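Local coordinates for protein putative thiol-disulfide oxidoreductase (Bacteroides vulgatus, PDB 4GRF) that probably catalyses thiol-disulfide exchange through the thioredoxin-fold domain held in this chain, one piece of a longer protein that may serve cytochrome c biogenesis, at residues P10-K18 / W88-D96; F27-F38 / G62-D71. One frame throughout, in Å; residues are numbered along the deposited sequence.

Contact 1 of 2, residues P10-K18 / W88-D96; sequences PAITGIDLK and WNQVLLQKD. With SO4 (sulfate ion), chain E.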
loop_
_atom_site.group_PDB
_atom_site.type_symbol
_atom_site.label_atom_id
_atom_site.label_comp_id
_atom_site.label_asym_id
_atom_site.label_seq_id
_atom_site.Cartn_x
_atom_site.Cartn_y
_atom_site.Cartn_z
ATOM N N PRO A 10 6.050 -7.577 7.832
ATOM C CA PRO A 10 7.039 -8.330 7.066
ATOM C C PRO A 10 7.607 -7.596 5.853
ATOM O O PRO A 10 6.994 -6.659 5.304
ATOM C CB PRO A 10 6.272 -9.580 6.637
ATOM C CG PRO A 10 5.217 -9.736 7.653
ATOM C CD PRO A 10 4.803 -8.340 8.001
ATOM N N ALA A 11 8.799 -8.016 5.456
ATOM C CA ALA A 11 9.473 -7.393 4.335
ATOM C C ALA A 11 8.643 -7.481 3.042
ATOM O O ALA A 11 7.941 -8.455 2.784
ATOM C CB ALA A 11 10.851 -8.015 4.144
ATOM N N ILE A 12 8.743 -6.425 2.236
ATOM C CA ILE A 12 8.149 -6.372 0.910
ATOM C C ILE A 12 9.131 -5.648 -0.012
ATOM O O ILE A 12 9.655 -4.579 0.351
ATOM C CB ILE A 12 6.828 -5.558 0.871
ATOM C CG1 ILE A 12 5.801 -6.019 1.910
ATOM C CG2 ILE A 12 6.189 -5.631 -0.518
ATOM C CD1 ILE A 12 4.616 -5.077 1.997
ATOM N N THR A 13 9.380 -6.216 -1.194
ATOM C CA THR A 13 10.115 -5.530 -2.235
ATOM C C THR A 13 9.412 -5.786 -3.550
ATOM O O THR A 13 8.957 -6.903 -3.799
ATOM C CB THR A 13 11.565 -6.027 -2.368
ATOM O OG1 THR A 13 12.198 -6.026 -1.084
ATOM C CG2 THR A 13 12.349 -5.114 -3.289
ATOM N N GLY A 14 9.296 -4.746 -4.359
ATOM C CA GLY A 14 8.800 -4.868 -5.722
ATOM C C GLY A 14 9.535 -3.872 -6.605
ATOM O O GLY A 14 10.377 -3.099 -6.126
ATOM N N ILE A 15 9.212 -3.896 -7.902
ATOM C CA ILE A 15 9.780 -2.975 -8.867
ATOM C C ILE A 15 8.814 -1.819 -9.137
ATOM O O ILE A 15 7.626 -2.039 -9.389
ATOM C CB ILE A 15 10.131 -3.711 -10.187
ATOM C CG1 ILE A 15 10.958 -4.972 -9.910
ATOM C CG2 ILE A 15 10.837 -2.771 -11.155
ATOM C CD1 ILE A 15 12.256 -4.738 -9.164
ATOM N N ASP A 16 9.325 -0.583 -9.080
ATOM C CA ASP A 16 8.496 0.593 -9.194
ATOM C C ASP A 16 8.409 1.023 -10.649
ATOM O O ASP A 16 8.908 0.302 -11.534
ATOM C CB ASP A 16 8.969 1.713 -8.229
ATOM C CG ASP A 16 10.244 2.450 -8.690
ATOM O OD1 ASP A 16 10.819 2.154 -9.751
ATOM O OD2 ASP A 16 10.675 3.382 -7.964
ATOM N N LEU A 17 7.754 2.149 -10.899
ATOM C CA LEU A 17 7.502 2.609 -12.276
ATOM C C LEU A 17 8.783 3.157 -12.935
ATOM O O LEU A 17 8.832 3.399 -14.148
ATOM C CB LEU A 17 6.409 3.669 -12.299
ATOM C CG LEU A 17 4.984 3.178 -12.019
ATOM C CD1 LEU A 17 4.035 4.350 -11.890
ATOM C CD2 LEU A 17 4.523 2.221 -13.102
ATOM N N LYS A 18 9.804 3.396 -12.130
ATOM C CA LYS A 18 11.103 3.815 -12.678
ATOM C C LYS A 18 12.074 2.642 -12.865
ATOM O O LYS A 18 13.247 2.834 -13.188
ATOM C CB LYS A 18 11.718 4.906 -11.794
ATOM C CG LYS A 18 10.944 6.209 -11.911
ATOM C CD LYS A 18 11.576 7.351 -11.129
ATOM C CE LYS A 18 10.900 8.667 -11.487
ATOM N NZ LYS A 18 11.171 9.749 -10.501
ATOM N N TRP A 88 1.453 7.520 -6.280
ATOM C CA TRP A 88 2.294 7.457 -5.105
ATOM C C TRP A 88 3.361 6.385 -5.368
ATOM O O TRP A 88 3.637 6.082 -6.522
ATOM C CB TRP A 88 1.446 7.184 -3.836
ATOM C CG TRP A 88 0.385 6.113 -4.013
ATOM C CD1 TRP A 88 0.570 4.752 -3.978
ATOM C CD2 TRP A 88 -1.018 6.322 -4.260
ATOM N NE1 TRP A 88 -0.646 4.108 -4.179
ATOM C CE2 TRP A 88 -1.624 5.057 -4.345
ATOM C CE3 TRP A 88 -1.817 7.464 -4.384
ATOM C CZ2 TRP A 88 -2.995 4.902 -4.566
ATOM C CZ3 TRP A 88 -3.180 7.302 -4.636
ATOM C CH2 TRP A 88 -3.749 6.034 -4.698
ATOM N N ASN A 89 3.980 5.824 -4.337
ATOM C CA ASN A 89 5.005 4.808 -4.576
ATOM C C ASN A 89 4.300 3.510 -4.943
ATOM O O ASN A 89 3.664 2.901 -4.095
ATOM C CB ASN A 89 5.839 4.604 -3.315
ATOM C CG ASN A 89 6.642 5.834 -2.957
ATOM O OD1 ASN A 89 7.628 6.150 -3.628
ATOM N ND2 ASN A 89 6.231 6.531 -1.915
ATOM N N GLN A 90 4.399 3.109 -6.197
ATOM C CA GLN A 90 3.741 1.901 -6.681
ATOM C C GLN A 90 4.758 0.849 -7.087
ATOM O O GLN A 90 5.611 1.107 -7.961
ATOM C CB GLN A 90 2.896 2.243 -7.917
ATOM C CG GLN A 90 1.720 3.175 -7.667
ATOM C CD GLN A 90 0.508 2.453 -7.104
ATOM O OE1 GLN A 90 0.622 1.398 -6.477
ATOM N NE2 GLN A 90 -0.671 3.040 -7.303
ATOM N N VAL A 91 4.659 -0.346 -6.505
ATOM C CA VAL A 91 5.503 -1.450 -6.932
ATOM C C VAL A 91 4.683 -2.643 -7.386
ATOM O O VAL A 91 3.551 -2.845 -6.955
ATOM C CB VAL A 91 6.499 -1.926 -5.856
ATOM C CG1 VAL A 91 7.430 -0.793 -5.466
ATOM C CG2 VAL A 91 5.777 -2.531 -4.648
ATOM N N LEU A 92 5.293 -3.426 -8.272
ATOM C CA LEU A 92 4.748 -4.694 -8.721
ATOM C C LEU A 92 5.615 -5.824 -8.202
ATOM O O LEU A 92 6.840 -5.831 -8.417
ATOM C CB LEU A 92 4.732 -4.719 -10.249
ATOM C CG LEU A 92 4.163 -5.968 -10.908
ATOM C CD1 LEU A 92 2.702 -6.156 -10.538
ATOM C CD2 LEU A 92 4.325 -5.878 -12.418
ATOM N N LEU A 93 4.982 -6.778 -7.536
ATOM C CA LEU A 93 5.683 -7.955 -7.011
ATOM C C LEU A 93 6.141 -8.836 -8.173
ATOM O O LEU A 93 5.424 -9.015 -9.170
ATOM C CB LEU A 93 4.803 -8.753 -6.074
ATOM C CG LEU A 93 4.402 -8.046 -4.779
ATOM C CD1 LEU A 93 3.474 -8.924 -3.948
ATOM C CD2 LEU A 93 5.632 -7.632 -3.990
ATOM N N GLN A 94 7.342 -9.358 -8.059
ATOM C CA GLN A 94 7.769 -10.364 -9.031
ATOM C C GLN A 94 6.992 -11.641 -8.737
ATOM O O GLN A 94 6.648 -11.927 -7.585
ATOM C CB GLN A 94 9.273 -10.546 -8.966
ATOM C CG GLN A 94 9.989 -9.208 -9.037
ATOM C CD GLN A 94 11.373 -9.298 -9.640
ATOM O OE1 GLN A 94 12.326 -8.742 -9.104
ATOM N NE2 GLN A 94 11.488 -9.994 -10.762
ATOM N N LYS A 95 6.686 -12.385 -9.799
ATOM C CA LYS A 95 5.886 -13.606 -9.719
ATOM C C LYS A 95 6.299 -14.500 -8.554
ATOM O O LYS A 95 5.452 -14.977 -7.807
ATOM C CB LYS A 95 6.034 -14.376 -11.040
ATOM C CG LYS A 95 5.313 -15.711 -11.122
ATOM C CD LYS A 95 5.549 -16.335 -12.495
ATOM C CE LYS A 95 5.570 -17.853 -12.443
ATOM N NZ LYS A 95 4.242 -18.413 -12.075
ATOM N N ASP A 96 7.603 -14.706 -8.408
ATOM C CA ASP A 96 8.134 -15.632 -7.408
ATOM C C ASP A 96 8.024 -15.110 -5.990
ATOM O O ASP A 96 8.396 -15.808 -5.054
ATOM C CB ASP A 96 9.603 -15.937 -7.693
ATOM C CG ASP A 96 9.782 -16.971 -8.791
ATOM O OD1 ASP A 96 8.764 -17.521 -9.273
ATOM O OD2 ASP A 96 10.944 -17.234 -9.168
HETATM S S SO4 E . 7.171 10.070 -1.378
HETATM O O1 SO4 E . 7.886 11.150 -0.659
HETATM O O2 SO4 E . 5.760 10.032 -0.904
HETATM O O3 SO4 E . 7.196 10.333 -2.837
HETATM O O4 SO4 E . 7.866 8.782 -1.118
HETATM O O HOH W 1 9.035 -8.730 -5.785
HETATM O O HOH W 2 8.662 4.311 -5.616
#
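Strand 13-15 meets strand 89-92 almost perpendicularly, their axes at 92° and 4.3 Å apart at closest, so they pair over one residue each. That single antiparallel bridge is a hydrogen-bonded pair: Ile15 N donates to Leu92 O (3.1 Å) and Leu92 N to Ile15 O (2.9 Å). Beside it, Asp16 CA makes a CA-H...O contact to Gln90 O (3.2 Å). A CB on Gly14 would point at the other strand and collide with Val91 CB and Leu92 O; glycine lets the backbones cross this closely. Val91, with CG1 beside its backbone N (chi1 -60°), lays both methyls on Gly14, CG2 4.0 Å from Gly14 CA. Leu93 starts away, but its CD2 returns to within 4.0 Å of Ile12 CG2. Gln94 OE1 lies beside Ile15 CD1. Water links Thr13 O to Gln94 N, and a second water donates to Asp16 OD2 and Asn89 OD1. Asn89 ND2 donates to O4 of a sulfate probably taken from the crystallisation liquor (2.9 Å, 173°). Asp16 OD1 receives Asn20 N of its own turn. Two backbone bonds and two water bridges thus carry the polar joining, while Val91 packs on Gly14 and Leu93 on Ile12 where a short strand crosses an outermost strand of the sheet.

Contact 2 of 2, residues F27-F38 / G62-D71; sequences FKGKYVLVDFWF and GFTIYGVSTD. With SO4 (sulfate ion), chain E.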
loop_
_atom_site.group_PDB
_atom_site.type_symbol
_atom_site.label_atom_id
_atom_site.label_comp_id
_atom_site.label_asym_id
_atom_site.label_seq_id
_atom_site.Cartn_x
_atom_site.Cartn_y
_atom_site.Cartn_z
ATOM N N PHE A 27 11.022 3.116 3.664
ATOM C CA PHE A 27 10.197 4.188 4.202
ATOM C C PHE A 27 10.184 4.259 5.722
ATOM O O PHE A 27 9.339 4.952 6.318
ATOM C CB PHE A 27 8.783 4.041 3.668
ATOM C CG PHE A 27 8.735 4.039 2.171
ATOM C CD1 PHE A 27 8.923 5.213 1.466
ATOM C CD2 PHE A 27 8.549 2.855 1.473
ATOM C CE1 PHE A 27 8.909 5.211 0.078
ATOM C CE2 PHE A 27 8.525 2.850 0.086
ATOM C CZ PHE A 27 8.715 4.023 -0.607
ATOM N N LYS A 28 11.117 3.556 6.347
ATOM C CA LYS A 28 11.330 3.725 7.764
ATOM C C LYS A 28 11.509 5.209 8.067
ATOM O O LYS A 28 12.149 5.956 7.306
ATOM C CB LYS A 28 12.554 2.926 8.228
ATOM C CG LYS A 28 12.318 1.425 8.325
ATOM C CD LYS A 28 11.814 1.031 9.698
ATOM C CE LYS A 28 11.410 -0.429 9.816
ATOM N NZ LYS A 28 12.218 -1.405 9.049
ATOM N N GLY A 29 10.915 5.639 9.172
ATOM C CA GLY A 29 10.887 7.045 9.512
ATOM C C GLY A 29 9.575 7.725 9.169
ATOM O O GLY A 29 9.279 8.799 9.689
ATOM N N LYS A 30 8.790 7.107 8.289
ATOM C CA LYS A 30 7.488 7.633 7.910
ATOM C C LYS A 30 6.366 6.674 8.273
ATOM O O LYS A 30 6.586 5.483 8.408
ATOM C CB LYS A 30 7.421 7.871 6.404
ATOM C CG LYS A 30 8.343 8.967 5.936
ATOM C CD LYS A 30 8.199 9.197 4.450
ATOM C CE LYS A 30 9.165 10.273 3.993
ATOM N NZ LYS A 30 8.829 10.681 2.606
ATOM N N TYR A 31 5.165 7.221 8.483
ATOM C CA TYR A 31 3.964 6.415 8.453
ATOM C C TYR A 31 3.736 6.039 6.993
ATOM O O TYR A 31 3.898 6.866 6.105
ATOM C CB TYR A 31 2.768 7.191 9.000
ATOM C CG TYR A 31 2.740 7.222 10.496
ATOM C CD1 TYR A 31 2.203 6.172 11.220
ATOM C CD2 TYR A 31 3.206 8.327 11.190
ATOM C CE1 TYR A 31 2.159 6.201 12.607
ATOM C CE2 TYR A 31 3.175 8.360 12.569
ATOM C CZ TYR A 31 2.666 7.297 13.274
ATOM O OH TYR A 31 2.650 7.347 14.652
ATOM N N VAL A 32 3.367 4.780 6.766
ATOM C CA VAL A 32 3.142 4.288 5.425
ATOM C C VAL A 32 1.821 3.544 5.390
ATOM O O VAL A 32 1.631 2.597 6.136
ATOM C CB VAL A 32 4.235 3.274 5.019
ATOM C CG1 VAL A 32 4.113 2.960 3.527
ATOM C CG2 VAL A 32 5.622 3.800 5.340
ATOM N N LEU A 33 0.927 3.963 4.507
ATOM C CA LEU A 33 -0.226 3.172 4.188
ATOM C C LEU A 33 0.242 2.187 3.138
ATOM O O LEU A 33 0.794 2.584 2.104
ATOM C CB LEU A 33 -1.322 4.060 3.604
ATOM C CG LEU A 33 -2.802 3.750 3.807
ATOM C CD1 LEU A 33 -3.201 3.588 5.274
ATOM C CD2 LEU A 33 -3.588 4.907 3.209
ATOM N N VAL A 34 0.069 0.906 3.421
ATOM C CA VAL A 34 0.395 -0.131 2.463
ATOM C C VAL A 34 -0.916 -0.655 1.856
ATOM O O VAL A 34 -1.819 -1.094 2.586
ATOM C CB VAL A 34 1.188 -1.255 3.127
ATOM C CG1 VAL A 34 1.599 -2.295 2.097
ATOM C CG2 VAL A 34 2.415 -0.687 3.813
ATOM N N ASP A 35 -1.022 -0.514 0.544
ATOM C CA ASP A 35 -2.213 -0.877 -0.212
ATOM C C ASP A 35 -1.905 -2.057 -1.111
ATOM O O ASP A 35 -1.220 -1.894 -2.119
ATOM C CB ASP A 35 -2.616 0.326 -1.060
ATOM C CG ASP A 35 -3.792 0.060 -1.935
ATOM O OD1 ASP A 35 -4.538 -0.889 -1.633
ATOM O OD2 ASP A 35 -3.949 0.805 -2.939
ATOM N N PHE A 36 -2.356 -3.244 -0.718
ATOM C CA PHE A 36 -2.231 -4.434 -1.544
ATOM C C PHE A 36 -3.439 -4.523 -2.482
ATOM O O PHE A 36 -4.599 -4.491 -2.051
ATOM C CB PHE A 36 -2.195 -5.706 -0.698
ATOM C CG PHE A 36 -1.032 -5.806 0.272
ATOM C CD1 PHE A 36 -1.117 -5.254 1.534
ATOM C CD2 PHE A 36 0.115 -6.503 -0.063
ATOM C CE1 PHE A 36 -0.057 -5.377 2.436
ATOM C CE2 PHE A 36 1.160 -6.635 0.834
ATOM C CZ PHE A 36 1.074 -6.058 2.070
ATOM N N TRP A 37 -3.157 -4.654 -3.770
ATOM C CA TRP A 37 -4.197 -4.532 -4.792
ATOM C C TRP A 37 -3.793 -5.205 -6.094
ATOM O O TRP A 37 -2.688 -5.715 -6.240
ATOM C CB TRP A 37 -4.505 -3.049 -5.043
ATOM C CG TRP A 37 -3.415 -2.341 -5.787
ATOM C CD1 TRP A 37 -2.170 -2.028 -5.319
ATOM C CD2 TRP A 37 -3.463 -1.863 -7.127
ATOM N NE1 TRP A 37 -1.446 -1.390 -6.274
ATOM C CE2 TRP A 37 -2.207 -1.293 -7.410
ATOM C CE3 TRP A 37 -4.430 -1.897 -8.132
ATOM C CZ2 TRP A 37 -1.901 -0.734 -8.634
ATOM C CZ3 TRP A 37 -4.120 -1.346 -9.350
ATOM C CH2 TRP A 37 -2.863 -0.765 -9.593
ATOM N N PHE A 38 -4.716 -5.213 -7.052
ATOM C CA PHE A 38 -4.372 -5.563 -8.413
ATOM C C PHE A 38 -5.447 -4.928 -9.284
ATOM O O PHE A 38 -6.496 -4.541 -8.794
ATOM C CB PHE A 38 -4.319 -7.089 -8.632
ATOM C CG PHE A 38 -5.504 -7.813 -8.089
ATOM C CD1 PHE A 38 -5.537 -8.200 -6.753
ATOM C CD2 PHE A 38 -6.594 -8.106 -8.889
ATOM C CE1 PHE A 38 -6.639 -8.865 -6.235
ATOM C CE2 PHE A 38 -7.696 -8.781 -8.375
ATOM C CZ PHE A 38 -7.716 -9.155 -7.043
ATOM N N GLY A 62 5.595 13.374 6.996
ATOM C CA GLY A 62 6.161 12.104 7.431
ATOM C C GLY A 62 5.214 10.952 7.129
ATOM O O GLY A 62 5.004 10.072 7.972
ATOM N N PHE A 63 4.614 11.009 5.942
ATOM C CA PHE A 63 3.649 10.008 5.499
ATOM C C PHE A 63 3.809 9.720 4.019
ATOM O O PHE A 63 4.028 10.622 3.208
ATOM C CB PHE A 63 2.235 10.503 5.731
ATOM C CG PHE A 63 1.167 9.602 5.155
ATOM C CD1 PHE A 63 0.843 8.428 5.779
ATOM C CD2 PHE A 63 0.501 9.937 3.974
ATOM C CE1 PHE A 63 -0.134 7.608 5.265
ATOM C CE2 PHE A 63 -0.466 9.119 3.447
ATOM C CZ PHE A 63 -0.795 7.945 4.086
ATOM N N THR A 64 3.658 8.453 3.652
ATOM C CA THR A 64 3.518 8.121 2.244
ATOM C C THR A 64 2.589 6.905 2.037
ATOM O O THR A 64 2.113 6.288 2.989
ATOM C CB THR A 64 4.881 7.914 1.553
ATOM O OG1 THR A 64 4.701 7.896 0.131
ATOM C CG2 THR A 64 5.569 6.638 2.019
ATOM N N ILE A 65 2.305 6.617 0.773
ATOM C CA ILE A 65 1.568 5.413 0.413
ATOM C C ILE A 65 2.476 4.542 -0.425
ATOM O O ILE A 65 3.170 5.012 -1.354
ATOM C CB ILE A 65 0.264 5.731 -0.356
ATOM C CG1 ILE A 65 -0.640 6.675 0.479
ATOM C CG2 ILE A 65 -0.453 4.440 -0.748
ATOM C CD1 ILE A 65 -1.924 7.116 -0.210
ATOM N N TYR A 66 2.479 3.255 -0.078
ATOM C CA TYR A 66 3.239 2.228 -0.770
ATOM C C TYR A 66 2.235 1.222 -1.343
ATOM O O TYR A 66 1.600 0.440 -0.617
ATOM C CB TYR A 66 4.197 1.564 0.219
ATOM C CG TYR A 66 5.133 0.478 -0.308
ATOM C CD1 TYR A 66 6.060 0.731 -1.308
ATOM C CD2 TYR A 66 5.146 -0.777 0.282
ATOM C CE1 TYR A 66 6.936 -0.251 -1.739
ATOM C CE2 TYR A 66 6.006 -1.765 -0.140
ATOM C CZ TYR A 66 6.909 -1.503 -1.141
ATOM O OH TYR A 66 7.767 -2.497 -1.549
ATOM N N GLY A 67 2.032 1.289 -2.656
ATOM C CA GLY A 67 1.106 0.380 -3.306
ATOM C C GLY A 67 1.822 -0.860 -3.798
ATOM O O GLY A 67 2.903 -0.770 -4.409
ATOM N N VAL A 68 1.222 -2.016 -3.509
ATOM C CA VAL A 68 1.814 -3.312 -3.784
ATOM C C VAL A 68 0.862 -4.142 -4.607
ATOM O O VAL A 68 -0.179 -4.564 -4.108
ATOM C CB VAL A 68 2.155 -4.049 -2.476
ATOM C CG1 VAL A 68 2.819 -5.384 -2.771
ATOM C CG2 VAL A 68 3.028 -3.180 -1.595
ATOM N N SER A 69 1.188 -4.334 -5.892
ATOM C CA SER A 69 0.311 -5.103 -6.783
ATOM C C SER A 69 0.769 -6.522 -6.994
ATOM O O SER A 69 1.969 -6.804 -7.093
ATOM C CB SER A 69 0.170 -4.428 -8.150
ATOM O OG SER A 69 -0.564 -5.240 -9.057
ATOM N N THR A 70 -0.224 -7.399 -7.080
ATOM C CA THR A 70 -0.037 -8.797 -7.396
ATOM C C THR A 70 -0.404 -9.106 -8.855
ATOM O O THR A 70 -0.541 -10.257 -9.234
ATOM C CB THR A 70 -0.913 -9.677 -6.494
ATOM O OG1 THR A 70 -2.290 -9.371 -6.708
ATOM C CG2 THR A 70 -0.577 -9.477 -5.028
ATOM N N ASP A 71 -0.536 -8.088 -9.675
ATOM C CA ASP A 71 -0.918 -8.288 -11.075
ATOM C C ASP A 71 0.008 -9.272 -11.802
ATOM O O ASP A 71 1.234 -9.157 -11.735
ATOM C CB ASP A 71 -0.898 -6.952 -11.814
ATOM C CG ASP A 71 -2.228 -6.241 -11.743
ATOM O OD1 ASP A 71 -3.191 -6.764 -12.332
ATOM O OD2 ASP A 71 -2.290 -5.168 -11.120
HETATM S S SO4 E . 7.171 10.070 -1.378
HETATM O O1 SO4 E . 7.886 11.150 -0.659
HETATM O O2 SO4 E . 5.760 10.032 -0.904
HETATM O O3 SO4 E . 7.196 10.333 -2.837
HETATM O O4 SO4 E . 7.866 8.782 -1.118
HETATM O O HOH W 3 6.115 11.510 1.504
#
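Phe27 meets the Tyr66 ring obliquely, CE2 coming 3.5 Å from Tyr66 CD1, with the planes inclined at 53°. Across the ring from CE2, CD1 of Phe27 meets Thr64 CG2 at 3.7 Å. Thr64 divides its two branches: with OG1 opposite the backbone N (chi1 -167°), the hydroxyl reaches sulfate O2 (2.6 Å) while the methyl stays on the phenylalanine. A water that accepts from Lys30 NZ lies within bonding distance of sulfate O1 and Phe63 O. Strands 31-37 and 63-69 run parallel, their backbone bonds extending from Tyr31 N with Gly62 O to Thr70 N with Trp37 O. Branched Val32, Val34 and Val68 fill the face shared with Tyr66 and Phe36; Val32 CG1 packs on Tyr66 CB at 3.6 Å. The other face carries Leu33, whose CB meets Phe63 CZ, and Trp37, whose five-membered ring is covered by Ser69 CB in a CH-pi contact. Gly67 brings only backbone to the indole edge. Ser69 OG donates to Asp71 OD2 (2.7 Å) and accepts from Asp71 N, forming an ST turn. Apolar packing on both faces therefore secures the central thioredoxin strands, while Asp71 OD2, also receiving Ala39 N, holds this turn to the loop before the Cys41-Cys44 disulfide.

How the contacts relate
From the N terminus the chain first passes through 10-18, whose partner 88-96 lies far ahead, so contact 1 closes a long loop. Within that loop come 27-38, the helices 42-46 and 48-58, and then 62-71, where contact 2 closes a shorter parallel crossover; the two loops nest without crossing. The contacts meet where strand 89-92 adds itself to strand 63-69: Asn89 O pairs with Gly67 N and Val91 N with Gly67 O, both probable hydrogen bonds. One sulfate is bound by a residue of each contact, Asn89 and Thr64, and by Tyr55. Together they join the central parallel strands to an outermost strand of the mixed sheet and, beyond it, to the small N-terminal hairpin 13-15/21-23.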